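Local atomic coordinates of class I SAM-dependent methyltransferase (Silicibacter pomeroyi DSS-3, PDB entry 3CVO), a protein that probably transfers a methyl group from S-adenosylmethionine to a substrate not yet identified. Residues L150-Y155 and H162-F167; G169-L172 and L177-F180; T140-T145 and P186-S191; R25-E30 and P123-V128; T55-D60 and L112-T117. All blocks are in the same frame, centred on the assembly; numbering follows the deposited sequence.

Contact 1: residues L150-Y155 and H162-F167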
# COMPACT_ATOMS: atom_id res chain seq x y z
N LEU A 150 15.27 -15.99 2.72
CA LEU A 150 15.43 -14.76 1.91
C LEU A 150 16.86 -14.30 1.98
O LEU A 150 17.47 -14.17 3.03
CB LEU A 150 14.43 -13.66 2.33
CG LEU A 150 14.46 -12.45 1.39
CD1 LEU A 150 13.03 -11.90 1.16
CD2 LEU A 150 15.37 -11.34 1.84
N LEU A 151 17.44 -14.11 0.81
CA LEU A 151 18.80 -13.60 0.68
C LEU A 151 18.71 -12.17 0.16
O LEU A 151 18.09 -11.89 -0.87
CB LEU A 151 19.62 -14.46 -0.29
CG LEU A 151 19.71 -15.97 -0.04
CD1 LEU A 151 20.46 -16.68 -1.17
CD2 LEU A 151 20.30 -16.27 1.36
N PHE A 152 19.29 -11.25 0.90
CA PHE A 152 19.18 -9.83 0.58
C PHE A 152 20.61 -9.35 0.30
O PHE A 152 21.44 -9.21 1.21
CB PHE A 152 18.54 -9.12 1.76
CG PHE A 152 18.07 -7.69 1.52
CD1 PHE A 152 18.84 -6.77 0.87
CD2 PHE A 152 16.83 -7.26 2.02
CE1 PHE A 152 18.43 -5.46 0.71
CE2 PHE A 152 16.41 -5.95 1.88
CZ PHE A 152 17.22 -5.05 1.20
N ASP A 153 20.90 -9.09 -0.96
CA ASP A 153 22.24 -8.67 -1.33
C ASP A 153 22.49 -7.18 -1.06
O ASP A 153 21.57 -6.36 -1.13
CB ASP A 153 22.55 -8.98 -2.78
CG ASP A 153 24.04 -9.08 -3.06
OD1 ASP A 153 24.89 -9.21 -2.11
OD2 ASP A 153 24.38 -9.03 -4.25
N ASP A 154 23.74 -6.89 -0.72
CA ASP A 154 24.18 -5.50 -0.46
C ASP A 154 23.40 -4.94 0.68
O ASP A 154 22.99 -3.79 0.65
CB ASP A 154 23.88 -4.62 -1.68
CG ASP A 154 24.49 -5.18 -2.94
OD1 ASP A 154 25.74 -5.13 -3.02
OD2 ASP A 154 23.73 -5.70 -3.82
N TYR A 155 23.14 -5.78 1.66
CA TYR A 155 22.30 -5.42 2.81
C TYR A 155 22.91 -4.33 3.72
O TYR A 155 22.19 -3.49 4.24
CB TYR A 155 21.97 -6.65 3.64
CG TYR A 155 20.97 -6.37 4.78
CD1 TYR A 155 19.64 -6.04 4.53
CD2 TYR A 155 21.39 -6.43 6.09
CE1 TYR A 155 18.78 -5.79 5.56
CE2 TYR A 155 20.52 -6.21 7.12
CZ TYR A 155 19.22 -5.89 6.86
OH TYR A 155 18.37 -5.68 7.93
N HIS A 162 17.25 -1.44 7.36
CA HIS A 162 17.26 -2.32 8.51
C HIS A 162 15.88 -2.45 9.19
O HIS A 162 15.72 -3.23 10.12
CB HIS A 162 18.40 -1.95 9.42
CG HIS A 162 19.74 -2.30 8.85
ND1 HIS A 162 20.42 -1.47 7.98
CD2 HIS A 162 20.51 -3.40 9.00
CE1 HIS A 162 21.56 -2.04 7.63
NE2 HIS A 162 21.64 -3.21 8.24
N GLN A 163 14.90 -1.72 8.61
CA GLN A 163 13.40 -1.73 8.93
C GLN A 163 12.76 -3.08 8.43
O GLN A 163 11.63 -3.49 8.71
CB GLN A 163 12.68 -0.54 8.25
CG GLN A 163 12.21 -0.79 6.80
CD GLN A 163 11.61 0.45 6.07
OE1 GLN A 163 10.39 0.66 6.04
NE2 GLN A 163 12.49 1.26 5.47
N VAL A 164 13.59 -3.76 7.67
CA VAL A 164 13.38 -5.14 7.21
C VAL A 164 13.30 -6.09 8.42
O VAL A 164 12.53 -7.04 8.45
CB VAL A 164 14.62 -5.52 6.26
CG1 VAL A 164 14.65 -6.95 5.88
CG2 VAL A 164 14.62 -4.61 5.01
N GLU A 165 14.13 -5.84 9.42
CA GLU A 165 14.33 -6.84 10.48
C GLU A 165 13.08 -6.94 11.36
O GLU A 165 12.79 -7.99 11.98
CB GLU A 165 15.59 -6.52 11.29
CG GLU A 165 16.79 -6.60 10.43
CD GLU A 165 18.11 -6.34 11.14
OE1 GLU A 165 18.15 -6.40 12.37
OE2 GLU A 165 19.10 -6.09 10.44
N GLU A 166 12.29 -5.88 11.35
CA GLU A 166 11.05 -5.89 12.15
C GLU A 166 10.19 -7.07 11.76
O GLU A 166 9.52 -7.72 12.60
CB GLU A 166 10.24 -4.61 11.97
CG GLU A 166 8.96 -4.70 12.79
CD GLU A 166 8.05 -3.49 12.73
OE1 GLU A 166 8.36 -2.52 12.00
OE2 GLU A 166 6.99 -3.54 13.43
N PHE A 167 10.19 -7.37 10.47
CA PHE A 167 9.34 -8.43 9.92
C PHE A 167 10.06 -9.71 9.49
O PHE A 167 9.46 -10.79 9.47
CB PHE A 167 8.49 -7.89 8.79
CG PHE A 167 7.55 -6.82 9.24
CD1 PHE A 167 6.46 -7.13 10.05
CD2 PHE A 167 7.75 -5.51 8.88
CE1 PHE A 167 5.59 -6.15 10.50
CE2 PHE A 167 6.88 -4.52 9.28
CZ PHE A 167 5.78 -4.84 10.10

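Contact 2: residues G169-L172 and L177-F180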
# COMPACT_ATOMS: atom_id res chain seq x y z
N GLY A 169 13.06 -10.63 10.80
CA GLY A 169 13.92 -10.97 11.90
C GLY A 169 15.39 -10.64 11.69
O GLY A 169 15.75 -9.96 10.76
N ALA A 170 16.23 -11.17 12.56
CA ALA A 170 17.69 -10.91 12.54
C ALA A 170 18.34 -11.69 11.40
O ALA A 170 18.10 -12.89 11.26
CB ALA A 170 18.35 -11.27 13.89
N PRO A 171 19.20 -11.04 10.60
CA PRO A 171 19.82 -11.86 9.57
C PRO A 171 21.09 -12.53 10.00
O PRO A 171 21.74 -12.07 10.94
CB PRO A 171 20.17 -10.83 8.50
CG PRO A 171 20.60 -9.68 9.32
CD PRO A 171 19.60 -9.63 10.47
N LEU A 172 21.43 -13.61 9.30
CA LEU A 172 22.77 -14.17 9.33
C LEU A 172 23.54 -13.44 8.27
O LEU A 172 23.17 -13.45 7.10
CB LEU A 172 22.77 -15.68 9.09
CG LEU A 172 24.13 -16.30 8.86
CD1 LEU A 172 24.93 -16.21 10.16
CD2 LEU A 172 23.96 -17.75 8.42
N LEU A 177 26.01 -9.98 2.30
CA LEU A 177 24.75 -10.70 2.00
C LEU A 177 24.05 -11.09 3.31
O LEU A 177 24.66 -11.67 4.21
CB LEU A 177 25.03 -11.96 1.18
CG LEU A 177 23.82 -12.80 0.79
CD1 LEU A 177 23.05 -12.04 -0.27
CD2 LEU A 177 24.25 -14.19 0.28
N ALA A 178 22.78 -10.75 3.40
CA ALA A 178 21.94 -11.11 4.54
C ALA A 178 21.06 -12.29 4.19
O ALA A 178 20.34 -12.30 3.20
CB ALA A 178 21.06 -9.91 4.98
N ALA A 179 21.15 -13.31 5.03
CA ALA A 179 20.29 -14.48 4.96
C ALA A 179 19.29 -14.46 6.12
O ALA A 179 19.66 -14.42 7.30
CB ALA A 179 21.13 -15.76 5.01
N PHE A 180 18.02 -14.42 5.74
CA PHE A 180 16.89 -14.40 6.67
C PHE A 180 16.07 -15.68 6.62
O PHE A 180 15.85 -16.26 5.56
CB PHE A 180 15.93 -13.27 6.32
CG PHE A 180 16.51 -11.89 6.44
CD1 PHE A 180 17.10 -11.26 5.33
CD2 PHE A 180 16.40 -11.19 7.63
CE1 PHE A 180 17.58 -9.97 5.45
CE2 PHE A 180 16.86 -9.92 7.75
CZ PHE A 180 17.45 -9.29 6.67

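Contact 3: residues T140-T145 and P186-S191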
# COMPACT_ATOMS: atom_id res chain seq x y z
N THR A 140 7.51 -10.39 0.49
CA THR A 140 7.72 -11.81 0.71
C THR A 140 7.17 -12.15 2.08
O THR A 140 6.38 -13.08 2.22
CB THR A 140 9.22 -12.16 0.62
OG1 THR A 140 9.68 -11.86 -0.69
CG2 THR A 140 9.49 -13.64 0.96
N ALA A 141 7.53 -11.35 3.08
CA ALA A 141 7.16 -11.65 4.48
C ALA A 141 5.66 -11.71 4.61
O ALA A 141 5.10 -12.56 5.29
CB ALA A 141 7.72 -10.60 5.47
N PHE A 142 5.00 -10.79 3.92
CA PHE A 142 3.55 -10.69 4.12
C PHE A 142 2.78 -11.64 3.20
O PHE A 142 1.63 -11.92 3.46
CB PHE A 142 3.06 -9.27 3.88
CG PHE A 142 3.61 -8.28 4.85
CD1 PHE A 142 3.61 -8.54 6.19
CD2 PHE A 142 4.07 -7.06 4.40
CE1 PHE A 142 4.11 -7.64 7.07
CE2 PHE A 142 4.53 -6.14 5.28
CZ PHE A 142 4.57 -6.45 6.63
N SER A 143 3.44 -12.19 2.19
CA SER A 143 2.74 -12.97 1.12
C SER A 143 2.90 -14.49 1.24
O SER A 143 2.09 -15.28 0.73
CB SER A 143 3.18 -12.52 -0.26
OG SER A 143 2.85 -11.17 -0.55
N ILE A 144 3.97 -14.89 1.88
CA ILE A 144 4.30 -16.31 2.05
C ILE A 144 3.27 -16.94 2.98
O ILE A 144 2.67 -16.24 3.80
CB ILE A 144 5.73 -16.56 2.58
CG1 ILE A 144 6.00 -15.86 3.93
CG2 ILE A 144 6.84 -16.17 1.52
CD1 ILE A 144 7.32 -16.23 4.60
N THR A 145 3.07 -18.24 2.81
CA THR A 145 2.20 -19.06 3.66
C THR A 145 2.92 -20.16 4.41
O THR A 145 2.33 -20.81 5.26
CB THR A 145 0.99 -19.62 2.89
OG1 THR A 145 1.45 -20.37 1.74
CG2 THR A 145 0.08 -18.46 2.43
N PRO A 186 1.39 -11.34 9.50
CA PRO A 186 0.20 -10.52 9.20
C PRO A 186 0.65 -9.08 8.95
O PRO A 186 1.70 -8.68 9.41
CB PRO A 186 -0.63 -10.59 10.48
CG PRO A 186 0.13 -11.36 11.44
CD PRO A 186 1.35 -11.90 10.86
N ILE A 187 -0.14 -8.34 8.18
CA ILE A 187 0.20 -6.94 7.92
C ILE A 187 -0.40 -6.06 9.03
O ILE A 187 -1.61 -5.98 9.15
CB ILE A 187 -0.40 -6.48 6.55
CG1 ILE A 187 0.20 -7.29 5.38
CG2 ILE A 187 -0.12 -5.01 6.28
CD1 ILE A 187 -0.65 -7.18 4.10
N PRO A 188 0.43 -5.36 9.84
CA PRO A 188 -0.14 -4.43 10.85
C PRO A 188 -0.79 -3.20 10.19
O PRO A 188 -0.18 -2.55 9.38
CB PRO A 188 1.09 -4.03 11.68
CG PRO A 188 2.19 -5.01 11.31
CD PRO A 188 1.91 -5.37 9.88
N PRO A 189 -2.04 -2.89 10.52
CA PRO A 189 -2.68 -1.79 9.78
C PRO A 189 -1.98 -0.44 9.94
O PRO A 189 -2.02 0.41 9.03
CB PRO A 189 -4.09 -1.74 10.38
CG PRO A 189 -4.29 -3.01 11.04
CD PRO A 189 -2.98 -3.60 11.40
N GLY A 190 -1.33 -0.26 11.07
CA GLY A 190 -0.66 0.99 11.38
C GLY A 190 0.62 1.16 10.57
O GLY A 190 1.23 2.25 10.57
N SER A 191 0.98 0.10 9.86
CA SER A 191 2.24 0.03 9.07
C SER A 191 2.01 0.34 7.62
O SER A 191 2.94 0.36 6.82
CB SER A 191 2.88 -1.35 9.14
OG SER A 191 3.41 -1.49 10.46

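Contact 4: residues R25-E30 and P123-V128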
# COMPACT_ATOMS: atom_id res chain seq x y z
N ARG A 25 24.75 -20.32 -3.77
CA ARG A 25 24.75 -21.61 -4.47
C ARG A 25 24.14 -22.67 -3.58
O ARG A 25 23.31 -23.48 -4.02
CB ARG A 25 26.17 -22.02 -4.90
CG ARG A 25 26.77 -21.08 -5.94
CD ARG A 25 28.15 -21.57 -6.42
NE ARG A 25 28.77 -20.60 -7.33
CZ ARG A 25 28.68 -20.67 -8.66
NH1 ARG A 25 28.02 -21.68 -9.22
NH2 ARG A 25 29.26 -19.74 -9.42
N MSE A 26 24.51 -22.63 -2.31
CA MSE A 26 24.00 -23.62 -1.36
C MSE A 26 22.49 -23.47 -1.19
O MSE A 26 21.78 -24.47 -1.18
CB MSE A 26 24.71 -23.52 -0.02
CG MSE A 26 26.14 -24.02 -0.08
SE MSE A 26 27.11 -23.68 1.60
CE MSE A 26 28.88 -24.35 1.01
N ALA A 27 22.00 -22.23 -1.13
CA ALA A 27 20.57 -21.96 -0.92
C ALA A 27 19.80 -22.51 -2.10
O ALA A 27 18.75 -23.13 -1.96
CB ALA A 27 20.30 -20.44 -0.77
N TYR A 28 20.35 -22.26 -3.28
CA TYR A 28 19.72 -22.64 -4.55
C TYR A 28 19.73 -24.16 -4.73
O TYR A 28 18.81 -24.76 -5.30
CB TYR A 28 20.42 -21.96 -5.74
CG TYR A 28 19.98 -20.53 -5.99
CD1 TYR A 28 19.32 -19.79 -5.01
CD2 TYR A 28 20.18 -19.92 -7.22
CE1 TYR A 28 18.89 -18.49 -5.26
CE2 TYR A 28 19.76 -18.63 -7.47
CZ TYR A 28 19.12 -17.90 -6.50
OH TYR A 28 18.67 -16.57 -6.74
N GLU A 29 20.78 -24.79 -4.20
CA GLU A 29 20.94 -26.24 -4.29
C GLU A 29 19.85 -26.88 -3.46
O GLU A 29 19.24 -27.86 -3.86
CB GLU A 29 22.33 -26.71 -3.86
CG GLU A 29 23.33 -26.40 -4.95
CD GLU A 29 24.77 -26.80 -4.66
OE1 GLU A 29 25.13 -27.05 -3.48
OE2 GLU A 29 25.56 -26.83 -5.63
N GLU A 30 19.59 -26.26 -2.32
CA GLU A 30 18.64 -26.78 -1.33
C GLU A 30 17.18 -26.51 -1.72
O GLU A 30 16.30 -27.25 -1.34
CB GLU A 30 18.90 -26.20 0.08
CG GLU A 30 20.06 -26.83 0.84
N PRO A 123 7.71 -20.17 -3.27
CA PRO A 123 9.17 -20.29 -3.25
C PRO A 123 9.66 -20.95 -2.00
O PRO A 123 8.96 -20.97 -0.97
CB PRO A 123 9.67 -18.84 -3.30
CG PRO A 123 8.52 -18.00 -3.48
CD PRO A 123 7.25 -18.78 -3.30
N ASP A 124 10.85 -21.50 -2.14
CA ASP A 124 11.63 -22.02 -1.02
C ASP A 124 12.71 -21.03 -0.64
O ASP A 124 13.05 -20.90 0.51
CB ASP A 124 12.28 -23.32 -1.42
CG ASP A 124 11.24 -24.39 -1.75
OD1 ASP A 124 10.31 -24.54 -0.94
OD2 ASP A 124 11.36 -25.06 -2.80
N VAL A 125 13.23 -20.34 -1.66
CA VAL A 125 14.21 -19.26 -1.48
C VAL A 125 13.82 -18.06 -2.30
O VAL A 125 13.31 -18.17 -3.40
CB VAL A 125 15.69 -19.71 -1.82
CG1 VAL A 125 15.84 -19.97 -3.32
CG2 VAL A 125 16.68 -18.66 -1.38
N VAL A 126 14.02 -16.89 -1.71
CA VAL A 126 13.84 -15.60 -2.41
C VAL A 126 15.13 -14.82 -2.36
O VAL A 126 15.76 -14.62 -1.31
CB VAL A 126 12.70 -14.73 -1.79
CG1 VAL A 126 12.57 -13.34 -2.50
CG2 VAL A 126 11.38 -15.52 -1.82
N LEU A 127 15.52 -14.35 -3.53
CA LEU A 127 16.66 -13.44 -3.64
C LEU A 127 16.22 -12.02 -3.96
O LEU A 127 15.52 -11.78 -4.92
CB LEU A 127 17.60 -13.90 -4.75
CG LEU A 127 18.76 -12.93 -5.06
CD1 LEU A 127 19.72 -12.81 -3.84
CD2 LEU A 127 19.53 -13.32 -6.34
N VAL A 128 16.62 -11.11 -3.08
CA VAL A 128 16.36 -9.69 -3.23
C VAL A 128 17.63 -9.02 -3.79
O VAL A 128 18.63 -8.79 -3.08
CB VAL A 128 15.82 -9.04 -1.93
CG1 VAL A 128 15.75 -7.51 -2.05
CG2 VAL A 128 14.44 -9.63 -1.56

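Contact 5: residues T55-D60 and L112-T117. With EDO (1,2-ethanediol), chain P; EDO (1,2-ethanediol), chain O.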
# COMPACT_ATOMS: atom_id res chain seq x y z
N THR A 55 11.89 -18.13 -11.25
CA THR A 55 11.21 -16.94 -11.71
C THR A 55 12.04 -15.76 -11.29
O THR A 55 12.47 -15.66 -10.15
CB THR A 55 9.74 -16.79 -11.16
OG1 THR A 55 9.03 -18.01 -11.37
CG2 THR A 55 9.01 -15.65 -11.87
N SER A 56 12.31 -14.90 -12.26
CA SER A 56 13.15 -13.73 -12.04
C SER A 56 12.44 -12.48 -12.55
O SER A 56 12.14 -12.35 -13.72
CB SER A 56 14.50 -13.88 -12.74
OG SER A 56 15.11 -15.13 -12.41
N VAL A 57 12.16 -11.59 -11.62
CA VAL A 57 11.47 -10.34 -11.88
C VAL A 57 12.50 -9.32 -12.31
O VAL A 57 13.52 -9.10 -11.67
CB VAL A 57 10.68 -9.84 -10.59
CG1 VAL A 57 10.09 -8.39 -10.78
CG2 VAL A 57 9.62 -10.88 -10.17
N GLU A 58 12.24 -8.67 -13.42
CA GLU A 58 13.24 -7.77 -14.00
C GLU A 58 12.61 -6.49 -14.57
O GLU A 58 11.69 -6.57 -15.36
CB GLU A 58 13.96 -8.53 -15.13
CG GLU A 58 15.04 -7.74 -15.90
CD GLU A 58 16.10 -7.14 -14.96
OE1 GLU A 58 16.73 -7.93 -14.24
OE2 GLU A 58 16.22 -5.89 -14.92
N SER A 59 13.16 -5.34 -14.18
CA SER A 59 12.63 -4.03 -14.60
C SER A 59 13.21 -3.51 -15.94
O SER A 59 12.58 -2.70 -16.61
CB SER A 59 12.86 -2.97 -13.50
OG SER A 59 14.23 -2.88 -13.15
N ASP A 60 14.39 -4.00 -16.32
CA ASP A 60 15.11 -3.53 -17.52
C ASP A 60 14.71 -4.44 -18.68
O ASP A 60 15.14 -5.58 -18.76
CB ASP A 60 16.62 -3.55 -17.26
CG ASP A 60 17.47 -3.03 -18.43
OD1 ASP A 60 17.07 -3.11 -19.60
OD2 ASP A 60 18.58 -2.55 -18.15
N LEU A 112 5.14 -6.90 -5.86
CA LEU A 112 3.94 -7.66 -5.52
C LEU A 112 3.34 -8.58 -6.60
O LEU A 112 2.69 -9.55 -6.26
CB LEU A 112 2.83 -6.72 -5.03
CG LEU A 112 3.06 -6.11 -3.64
CD1 LEU A 112 2.16 -4.87 -3.37
CD2 LEU A 112 2.89 -7.19 -2.55
N ALA A 113 3.46 -8.25 -7.87
CA ALA A 113 2.67 -8.94 -8.91
C ALA A 113 2.97 -10.44 -8.99
O ALA A 113 2.09 -11.27 -9.25
CB ALA A 113 2.87 -8.27 -10.32
N VAL A 114 4.25 -10.78 -8.82
CA VAL A 114 4.71 -12.18 -8.98
C VAL A 114 4.00 -13.10 -8.00
O VAL A 114 3.74 -14.27 -8.30
CB VAL A 114 6.28 -12.30 -8.88
CG1 VAL A 114 6.79 -11.86 -7.49
CG2 VAL A 114 6.76 -13.71 -9.29
N TRP A 115 3.60 -12.55 -6.86
CA TRP A 115 2.87 -13.35 -5.85
C TRP A 115 1.45 -13.75 -6.30
O TRP A 115 0.82 -14.62 -5.71
CB TRP A 115 2.88 -12.65 -4.47
CG TRP A 115 4.26 -12.58 -3.95
CD1 TRP A 115 5.16 -11.58 -4.16
CD2 TRP A 115 4.93 -13.59 -3.21
NE1 TRP A 115 6.34 -11.89 -3.52
CE2 TRP A 115 6.23 -13.14 -2.97
CE3 TRP A 115 4.56 -14.86 -2.74
CZ2 TRP A 115 7.17 -13.89 -2.29
CZ3 TRP A 115 5.49 -15.60 -2.03
CH2 TRP A 115 6.77 -15.12 -1.81
N ARG A 116 0.98 -13.12 -7.36
CA ARG A 116 -0.38 -13.37 -7.88
C ARG A 116 -0.32 -14.01 -9.26
O ARG A 116 -1.32 -14.11 -9.95
CB ARG A 116 -1.22 -12.08 -8.00
CG ARG A 116 -1.31 -11.21 -6.76
CD ARG A 116 -1.67 -12.05 -5.60
NE ARG A 116 -3.02 -12.58 -5.71
CZ ARG A 116 -3.57 -13.42 -4.84
NH1 ARG A 116 -2.91 -13.83 -3.74
NH2 ARG A 116 -4.80 -13.85 -5.05
N THR A 117 0.87 -14.38 -9.67
CA THR A 117 1.06 -14.87 -11.04
C THR A 117 0.28 -16.13 -11.29
O THR A 117 0.12 -16.98 -10.40
CB THR A 117 2.58 -15.08 -11.40
OG1 THR A 117 2.71 -15.33 -12.81
CG2 THR A 117 3.20 -16.21 -10.63
C1 EDO P . 22.26 -2.86 -20.60
O1 EDO P . 22.81 -4.11 -20.19
C2 EDO P . 21.00 -2.58 -19.79
O2 EDO P . 19.87 -2.50 -20.67
C1 EDO O . 5.06 -19.10 -12.70
O1 EDO O . 5.70 -19.75 -11.58
C2 EDO O . 5.92 -17.94 -13.21
O2 EDO O . 7.29 -18.36 -13.35

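Contact 1: residues L150-Y155 and H162-F167
Tyr155 holds CG anti to its backbone nitrogen (chi1 -174°), which carries the phenol across to residues 162-167, and Glu165, with CG anti to its carbonyl carbon (chi1 -63°) and the chain extended beyond, brings a carboxylate to meet it. The hydroxyl donates a short hydrogen bond, Tyr155 OH to Glu165 OE2 at 2.6 Å. Glu165 OE2 receives it on its anti lone pair, the one turned away from the other oxygen, and the ring and carboxylate are nearly coplanar, so OE2 sits at the rim of the tyrosine ring. His162 approaches the same end of the ring obliquely, its plane turned 59° from that of the phenol, with His162 NE2 3.4 Å from Tyr155 CE2. Next to this polar end the contact is apolar: Val164 CG2 rests 3.8 Å from Phe152 CE2, and Tyr155 CD1 stands over the centre of the Phe152 ring. A phenylalanine in place of Tyr155 would probably leave Glu165 OE2 without its phenolic donor and the carboxylate freer to turn. The contact joins strand 148-152 and the loop that follows it to the 3-10 segment and helix that come next in the chain. Beside it, Phe180 of strand 177-182 meets the Tyr155 ring edge-to-face, and Gln163 touches helix 133-143 through Val134.

Contact 2: residues G169-L172 and L177-F180
Pro171 and Phe180 lie side by side with their side chains pointing the same way, with Pro171 CB over one face of the phenyl ring. This carbon makes a CH-pi contact in which it stands 3.8 Å from the centroid of the Phe180 ring and 21° off the ring normal. It is displaced toward the rim, and its nearest ring atom is Phe180 CE2, at 3.5 Å. The edge of that same ring is used differently: the carbonyl oxygen Gly169 O lies close to the ring plane, 3.2 Å from Phe180 CE2. The phenyl can reach both partners because its CG stands anti to the carbonyl carbon (chi1 -63°), beside the backbone nitrogen. Pro171 CB also meets a small neighbour, Ala178 CB, at 3.7 Å. Next to this apolar cluster the backbones pair. Leu172 N donates to Ala179 O at 2.8 Å, and Ala179 N returns a 2.9 Å bond to Leu172 O, nearly straight at 173°. Leu172 and Ala179 thus form an antiparallel hydrogen-bonded pair whose side chains share one face of the sheet, with only a loose approach between their CB atoms. Gly169 leaves the preceding helix with a positive phi, a turn that brings the chain round to the sheet. Strands 172-174 and 177-182 make the beta hairpin at one edge of the sheet, and the antiparallel strand 177-182 slotted between 148-152 and 172-174 gives the 3-2-1-4-5-7-6 order, the hallmark of class I methyltransferases.

Contact 3: residues T140-T145 and P186-S191
Phe142 meets Ile187 where the last turn of helix 133-143, a helix linking two parallel strands of the Rossmann-like sheet, faces the loop that leads to the C-terminal helix 192-199. The turn begins at Thr140, whose carbonyl oxygen accepts from both Ser143 N and Ile144 N as the helix winds to its end. Ala141 follows, linked by a backbone hydrogen bond to Gln185, next to Pro186. Phe142 then carries the contact. Its CG is anti to the carbonyl carbon (chi1 -64°), which sends the ring toward residues 186-188, and the ring also meets Phe167 edge-to-face. Ser143 turns away from the loop, and at Ile144 the backbone leaves the helical conformation. From the loop, Pro186 O approaches Phe142 CE1 to 3.5 Å and Pro188 CD lies 4.2 Å from the same atom, both obliquely to the ring. The second subunit completes the surroundings: Ile187 packs on Ile187 of that subunit, and Pro189 packs on its Phe142, so the loop belongs to the dimer interface as well. The Ile187 side chain crosses that of Phe142 at about a right angle, and its CG1 stands over one ring face, 3.9 Å from the ring centroid and 24° off the normal, nearest to Phe142 CG at 3.6 Å.

Contact 4: residues R25-E30 and P123-V128
Tyr28 reaches Leu127 and Val125 from the last turns of helix 18-30, although its CB sets out away from the strand. At CB the chain turns, with CG anti to the carbonyl carbon (chi1 -81°), and this brings the ring back toward Val125 and Leu127. Next along the ring, Tyr28 CD1 and Tyr28 CE1 each lie 3.9 Å from Val125 CG1, the valine side chain crossing the tyrosine at about a right angle. That methyl is the branch held between the backbone nitrogen and the carbonyl carbon of Val125, the crowded position, while Val125 CG2 is left to meet the helix itself, 4.1 Å from Ala27 CB. Helix 18-30 here covers one face of the central parallel sheet of the Rossmann-like fold. The short segments 25-30 and 125-128 run 146° apart in direction, with their axes 9.3 Å from each other at closest approach. At the tip, Tyr28 OH lies against Leu127, 3.4 Å from Leu127 CD2 and 3.5 Å from Leu127 CB. These contacts are apolar on the leucine side, and the buried hydroxyl finds its polar partner on the neighbouring strand 33-37, where it hydrogen-bonds to Glu36 OE2.

Contact 5: residues T55-D60 and L112-T117
Strand 53-58 passes a short 3-10 turn at residues 114-116, with the CA atoms of Val57 and Val114 7.6 Å apart where the two backbones come nearest. On the side of residues 112-117, Val114 makes the apolar contacts. Its CB sits 3.9 Å from Val57 CG2, the two side chains crossing at a slant, and its CG2, anti to the backbone nitrogen, lies 3.9 Å from Thr55 CG2 as those side chains slide past each other in opposite directions. Thr55 thereby splits its two branches: the methyl faces the valine, and Thr55 OG1 hydrogen-bonds to O2 of a bound ethanediol at 2.7 Å. Strand 53-58 and helix 61-73 form a beta-alpha unit of the Rossmann-like fold. Glu58 closes this second parallel strand, at the position where many class I methyltransferases carry the acid that binds the ribose of S-adenosylmethionine; Glu58 may play a similar part here. Glu58 OE2 takes the Asp60 N-H on the anti lone pair, with Asp60 N at 3.0 Å and an N-H...O angle of 160°, and its OE1 bonds to Ser39 OG, so the carboxylate is gripped at both oxygens. Asp60 is the N-cap of helix 61-73, its OD1 accepting from Trp63 N, and a second ethanediol makes only weak bonds to its carboxylate. Replacing Asp60 by an alanine would probably leave Trp63 N at the start of the helix without its side-chain acceptor. Met193 of the second subunit packs on Leu112, Ala113 and Arg116.

How the contacts relate
Four of the five contacts reach one Rossmann-like sheet, and contact 3 joins a helix end to the loop before the last helix. Contact 4 opens first and encloses contact 5; contact 3 follows, and within its span come contact 1 and then contact 2. Contacts 1 and 2, with centres about 6 Å apart, share neighbouring strands 148-152 and 177-182, while strand 125-128 ties contact 4 to contact 1. Contact 5 lies across the chain's centre from contacts 1 and 2, its own centre about 22 Å from that of contact 2. Trp115 links it to contacts 3 and 4 by packing. Contacts 3 and 5 both touch the second subunit, so the same framework also carries the dimer interface.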